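SeviL (Septifer virgatus, PDB 6LF2) binds the saccharides of GM1b and asialo-GM1 as an R-type lectin with a beta-trefoil fold. Local coordinates at residues S50-Y55 with T81-L86; V89-G94 with S123-L128. All blocks are in the same frame, centred on the assembly; numbering follows the deposited sequence.

Contact 1: S50-Y55 with T81-L86; sequences SDTPGY and TTLWSL
S50 meets L83 with its CB, which lies 3.5 Å from L83 CD2, a tight carbon pair. The S50 hydroxyl also lies against L83 CD2, but its hydrogen bonds stay within 50-55. With chi1 at 82° the hydroxyl folds back over its own backbone. S50 OG donates to Y55 O at 2.7 Å and accepts from T52 N, forming an ST turn. Y55 O also takes the backbone N-H of S50, while S50 OG comes from above the carbonyl plane.

T52 crosses L83 at about a right angle, with T52 OG1 3.9 Å from L83 CD1. The two methyls of L83 are thus split between S50 and T52. T52 also starts a type II turn that ends at Y55. G54, at positive phi, turns its carbonyl toward 81-86: G54 O is 3.8 Å from S85 CB. One water bridges the gap, giving to G54 O and accepting from L86 N.

Y55 lies along the backbone of L83-S85. Its CB packs on L83 CB at 4.0 Å, its ring edge faces W84 C, and its CE1 reaches S85 CB. Y55 CA makes a CH...O contact of 3.5 Å with W84 O. The CB of W84 is directed away from the loop, and its indole NE1 bonds to L65 O.

The chemistry is therefore mostly apolar. The loop's polar groups largely fix its own shape. Packing, the CH...O contact and one water link 50-55 to 81-86; W84 and Y56 add a backbone bond just beyond.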
# COMPACT_ATOMS: atom_id res chain seq x y z
N SER B 50 15.74 4.35 -14.93
CA SER B 50 17.03 5.01 -15.14
C SER B 50 17.53 4.81 -16.57
O SER B 50 17.00 4.02 -17.36
CB SER B 50 18.08 4.48 -14.17
OG SER B 50 18.63 3.26 -14.64
N ASP B 51 18.60 5.54 -16.90
CA ASP B 51 19.22 5.37 -18.21
C ASP B 51 20.06 4.11 -18.30
O ASP B 51 20.61 3.83 -19.38
CB ASP B 51 20.05 6.61 -18.56
CG ASP B 51 21.13 6.93 -17.54
OD1 ASP B 51 21.38 6.12 -16.61
OD2 ASP B 51 21.75 8.01 -17.67
N THR B 52 20.17 3.34 -17.23
CA THR B 52 20.92 2.09 -17.22
C THR B 52 19.96 0.92 -17.27
O THR B 52 19.10 0.82 -16.38
CB THR B 52 21.80 2.01 -15.98
OG1 THR B 52 22.68 3.14 -15.95
CG2 THR B 52 22.61 0.71 -15.96
N PRO B 53 20.05 0.04 -18.27
CA PRO B 53 19.05 -1.02 -18.42
C PRO B 53 18.87 -1.86 -17.16
O PRO B 53 19.84 -2.24 -16.50
CB PRO B 53 19.61 -1.86 -19.58
CG PRO B 53 20.43 -0.89 -20.37
CD PRO B 53 21.03 0.06 -19.37
N GLY B 54 17.62 -2.12 -16.81
CA GLY B 54 17.28 -2.93 -15.66
C GLY B 54 17.35 -2.23 -14.32
O GLY B 54 17.10 -2.88 -13.29
N TYR B 55 17.68 -0.94 -14.27
CA TYR B 55 17.82 -0.23 -13.01
C TYR B 55 16.88 0.96 -12.95
O TYR B 55 16.57 1.59 -13.97
CB TYR B 55 19.27 0.24 -12.77
CG TYR B 55 20.20 -0.91 -12.53
CD1 TYR B 55 20.34 -1.47 -11.27
CD2 TYR B 55 20.92 -1.48 -13.58
CE1 TYR B 55 21.17 -2.55 -11.04
CE2 TYR B 55 21.76 -2.56 -13.36
CZ TYR B 55 21.88 -3.08 -12.09
OH TYR B 55 22.71 -4.16 -11.85
N THR B 81 25.18 5.23 -7.36
CA THR B 81 24.68 4.71 -6.10
C THR B 81 23.21 5.00 -5.85
O THR B 81 22.69 4.62 -4.79
CB THR B 81 25.49 5.29 -4.95
OG1 THR B 81 25.63 6.70 -5.15
CG2 THR B 81 26.87 4.65 -4.88
N THR B 82 22.53 5.67 -6.78
CA THR B 82 21.09 5.84 -6.71
C THR B 82 20.35 4.84 -7.59
O THR B 82 19.13 4.92 -7.73
CB THR B 82 20.69 7.27 -7.11
OG1 THR B 82 21.00 7.51 -8.49
CG2 THR B 82 21.38 8.30 -6.24
N LEU B 83 21.07 3.88 -8.17
CA LEU B 83 20.44 2.85 -9.00
C LEU B 83 20.05 1.66 -8.14
O LEU B 83 20.85 1.18 -7.33
CB LEU B 83 21.37 2.39 -10.12
CG LEU B 83 21.79 3.46 -11.12
CD1 LEU B 83 22.79 2.88 -12.11
CD2 LEU B 83 20.59 4.00 -11.85
N TRP B 84 18.82 1.18 -8.34
CA TRP B 84 18.26 0.04 -7.63
C TRP B 84 17.64 -0.89 -8.65
O TRP B 84 17.03 -0.42 -9.61
CB TRP B 84 17.19 0.46 -6.61
CG TRP B 84 17.64 1.48 -5.63
CD1 TRP B 84 17.70 2.83 -5.83
CD2 TRP B 84 18.10 1.25 -4.31
NE1 TRP B 84 18.18 3.45 -4.71
CE2 TRP B 84 18.43 2.50 -3.75
CE3 TRP B 84 18.27 0.10 -3.53
CZ2 TRP B 84 18.91 2.64 -2.46
CZ3 TRP B 84 18.74 0.24 -2.24
CH2 TRP B 84 19.06 1.50 -1.72
N SER B 85 17.79 -2.19 -8.45
CA SER B 85 17.04 -3.15 -9.24
C SER B 85 15.94 -3.77 -8.39
O SER B 85 16.03 -3.81 -7.16
CB SER B 85 17.95 -4.25 -9.81
OG SER B 85 18.66 -4.90 -8.77
N LEU B 86 14.89 -4.21 -9.07
CA LEU B 86 13.79 -4.90 -8.42
C LEU B 86 14.02 -6.40 -8.51
O LEU B 86 14.13 -6.96 -9.61
CB LEU B 86 12.45 -4.50 -9.04
CG LEU B 86 11.78 -3.25 -8.47
CD1 LEU B 86 12.64 -2.00 -8.63
CD2 LEU B 86 10.43 -3.05 -9.12
O HOH W 1 15.30 -4.35 -12.04

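Contact 2: V89-G94 with S123-L128; sequences VPEDKG and SEKWIL
K125 runs across V89, E91 and D92, crossing each of these side chains at about a right angle. Its chain is extended beyond CG, with chi2 to chi4 all near 180°. This carries the ammonium group from the backbone out to the turn. V89 packs against the aliphatic part with both methyls: V89 CG1 touches K125 CE at 3.7 Å, and V89 CG2 touches K125 CG at 3.9 Å.

Two carboxylates share the ammonium. K125 NZ is 2.8 Å from E91 OE2 and 2.8 Å from D92 OD2, and both pairs are salt bridges. The approaches differ. E91 OE2 is met on its anti side, 30° out of the carboxylate plane, whereas D92 OD2 is met nearly along its C-O axis. The E91 chain is bent at chi2 (-89°), which brings its end closer to the lysine. E122 adds a third salt bridge to K125 NZ, so acidic groups probably favour the charged lysine.

Farther along, I127 lies beside the G94 carbonyl, with I127 CG1 3.7 Å from G94 O. A water donates to G94 O at 2.8 Å and accepts from L128 N. I127 also packs on Y13 of the second subunit. The CB of W126 is directed away from 89-94, and its NE1 bonds to L107 O.

The acidic pair sits on a type I turn from V89 to D92, in the connection between strands 84-88 and 96-100. The arrangement is a salt-bridge network joining this connection to the chain just ahead of the last strand, 126-130, of the beta-trefoil.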
# COMPACT_ATOMS: atom_id res chain seq x y z
N VAL B 89 10.34 -11.44 -5.16
CA VAL B 89 10.35 -12.40 -4.06
C VAL B 89 9.53 -13.60 -4.51
O VAL B 89 8.30 -13.49 -4.61
CB VAL B 89 9.77 -11.78 -2.78
CG1 VAL B 89 9.67 -12.80 -1.68
CG2 VAL B 89 10.61 -10.58 -2.35
N PRO B 90 10.15 -14.75 -4.79
CA PRO B 90 9.39 -15.87 -5.38
C PRO B 90 8.21 -16.31 -4.52
O PRO B 90 7.12 -16.59 -5.05
CB PRO B 90 10.43 -16.99 -5.49
CG PRO B 90 11.75 -16.34 -5.37
CD PRO B 90 11.57 -15.07 -4.59
N GLU B 91 8.40 -16.35 -3.21
CA GLU B 91 7.38 -16.88 -2.31
C GLU B 91 6.28 -15.88 -1.98
O GLU B 91 5.26 -16.28 -1.40
CB GLU B 91 8.05 -17.37 -1.01
CG GLU B 91 8.66 -16.28 -0.12
CD GLU B 91 10.11 -15.94 -0.43
OE1 GLU B 91 10.58 -16.22 -1.56
OE2 GLU B 91 10.79 -15.38 0.47
N ASP B 92 6.43 -14.60 -2.35
CA ASP B 92 5.46 -13.55 -2.02
C ASP B 92 5.16 -12.75 -3.28
O ASP B 92 5.77 -11.70 -3.50
CB ASP B 92 5.97 -12.64 -0.90
CG ASP B 92 6.19 -13.38 0.40
OD1 ASP B 92 5.33 -14.21 0.78
OD2 ASP B 92 7.22 -13.12 1.04
N LYS B 93 4.21 -13.23 -4.07
CA LYS B 93 3.84 -12.54 -5.29
C LYS B 93 3.44 -11.10 -4.99
O LYS B 93 2.72 -10.83 -4.02
CB LYS B 93 2.70 -13.28 -5.98
CG LYS B 93 3.12 -14.61 -6.59
CD LYS B 93 4.08 -14.38 -7.75
CE LYS B 93 4.52 -15.68 -8.42
NZ LYS B 93 5.62 -16.37 -7.68
N GLY B 94 3.93 -10.18 -5.81
CA GLY B 94 3.66 -8.77 -5.64
C GLY B 94 4.72 -8.01 -4.87
O GLY B 94 4.70 -6.77 -4.89
N SER B 123 12.55 -8.48 6.40
CA SER B 123 12.15 -7.07 6.39
C SER B 123 12.66 -6.31 5.16
O SER B 123 12.59 -5.08 5.13
CB SER B 123 12.64 -6.39 7.66
OG SER B 123 13.97 -6.79 7.92
N GLU B 124 13.16 -7.01 4.14
CA GLU B 124 13.57 -6.41 2.88
C GLU B 124 12.51 -6.50 1.80
O GLU B 124 12.80 -6.17 0.64
CB GLU B 124 14.85 -7.07 2.37
CG GLU B 124 16.03 -6.87 3.30
CD GLU B 124 17.16 -7.84 3.04
OE1 GLU B 124 16.95 -8.82 2.29
OE2 GLU B 124 18.26 -7.60 3.58
N LYS B 125 11.30 -6.99 2.13
CA LYS B 125 10.27 -7.23 1.12
C LYS B 125 9.34 -6.02 1.06
O LYS B 125 8.75 -5.65 2.08
CB LYS B 125 9.50 -8.50 1.45
CG LYS B 125 10.37 -9.75 1.48
CD LYS B 125 9.59 -10.97 1.92
CE LYS B 125 10.48 -12.20 1.90
NZ LYS B 125 9.72 -13.44 2.26
N TRP B 126 9.25 -5.41 -0.11
CA TRP B 126 8.47 -4.19 -0.32
C TRP B 126 7.43 -4.39 -1.41
O TRP B 126 7.65 -5.11 -2.39
CB TRP B 126 9.35 -3.00 -0.72
CG TRP B 126 10.48 -2.73 0.21
CD1 TRP B 126 11.74 -3.27 0.15
CD2 TRP B 126 10.49 -1.82 1.32
NE1 TRP B 126 12.51 -2.78 1.16
CE2 TRP B 126 11.78 -1.88 1.90
CE3 TRP B 126 9.53 -0.97 1.89
CZ2 TRP B 126 12.13 -1.13 3.02
CZ3 TRP B 126 9.88 -0.22 3.00
CH2 TRP B 126 11.18 -0.30 3.55
N ILE B 127 6.30 -3.71 -1.24
CA ILE B 127 5.30 -3.59 -2.29
C ILE B 127 5.23 -2.11 -2.66
O ILE B 127 5.10 -1.25 -1.79
CB ILE B 127 3.95 -4.17 -1.85
CG1 ILE B 127 2.92 -4.08 -2.98
CG2 ILE B 127 3.47 -3.51 -0.56
CD1 ILE B 127 1.74 -5.04 -2.80
N LEU B 128 5.40 -1.83 -3.95
CA LEU B 128 5.42 -0.47 -4.47
C LEU B 128 4.12 -0.29 -5.24
O LEU B 128 3.98 -0.83 -6.34
CB LEU B 128 6.63 -0.23 -5.37
CG LEU B 128 8.02 -0.38 -4.74
CD1 LEU B 128 8.48 -1.82 -4.78
CD2 LEU B 128 8.99 0.51 -5.50
O HOH W 2 5.46 -4.19 -5.74

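The two contacts follow each other along the chain: contact 1 closes before contact 2 opens. Their centres are 18 Å apart, and their segments do not touch beyond adjoining in sequence. Strand 84-88 links them: contact 1 includes its residues 84-86, and contact 2 begins just after its end. Strand 96-100 also packs against both. In each case a connection between strands meets a segment that runs into a later strand. Both repeat one pattern: water joins a loop carbonyl to the backbone N two residues after a buried tryptophan, consistent with the internal repeats of a beta-trefoil. Neither includes a glycan-pocket residue; the W126 side chain is about 12 Å from the bound NGA.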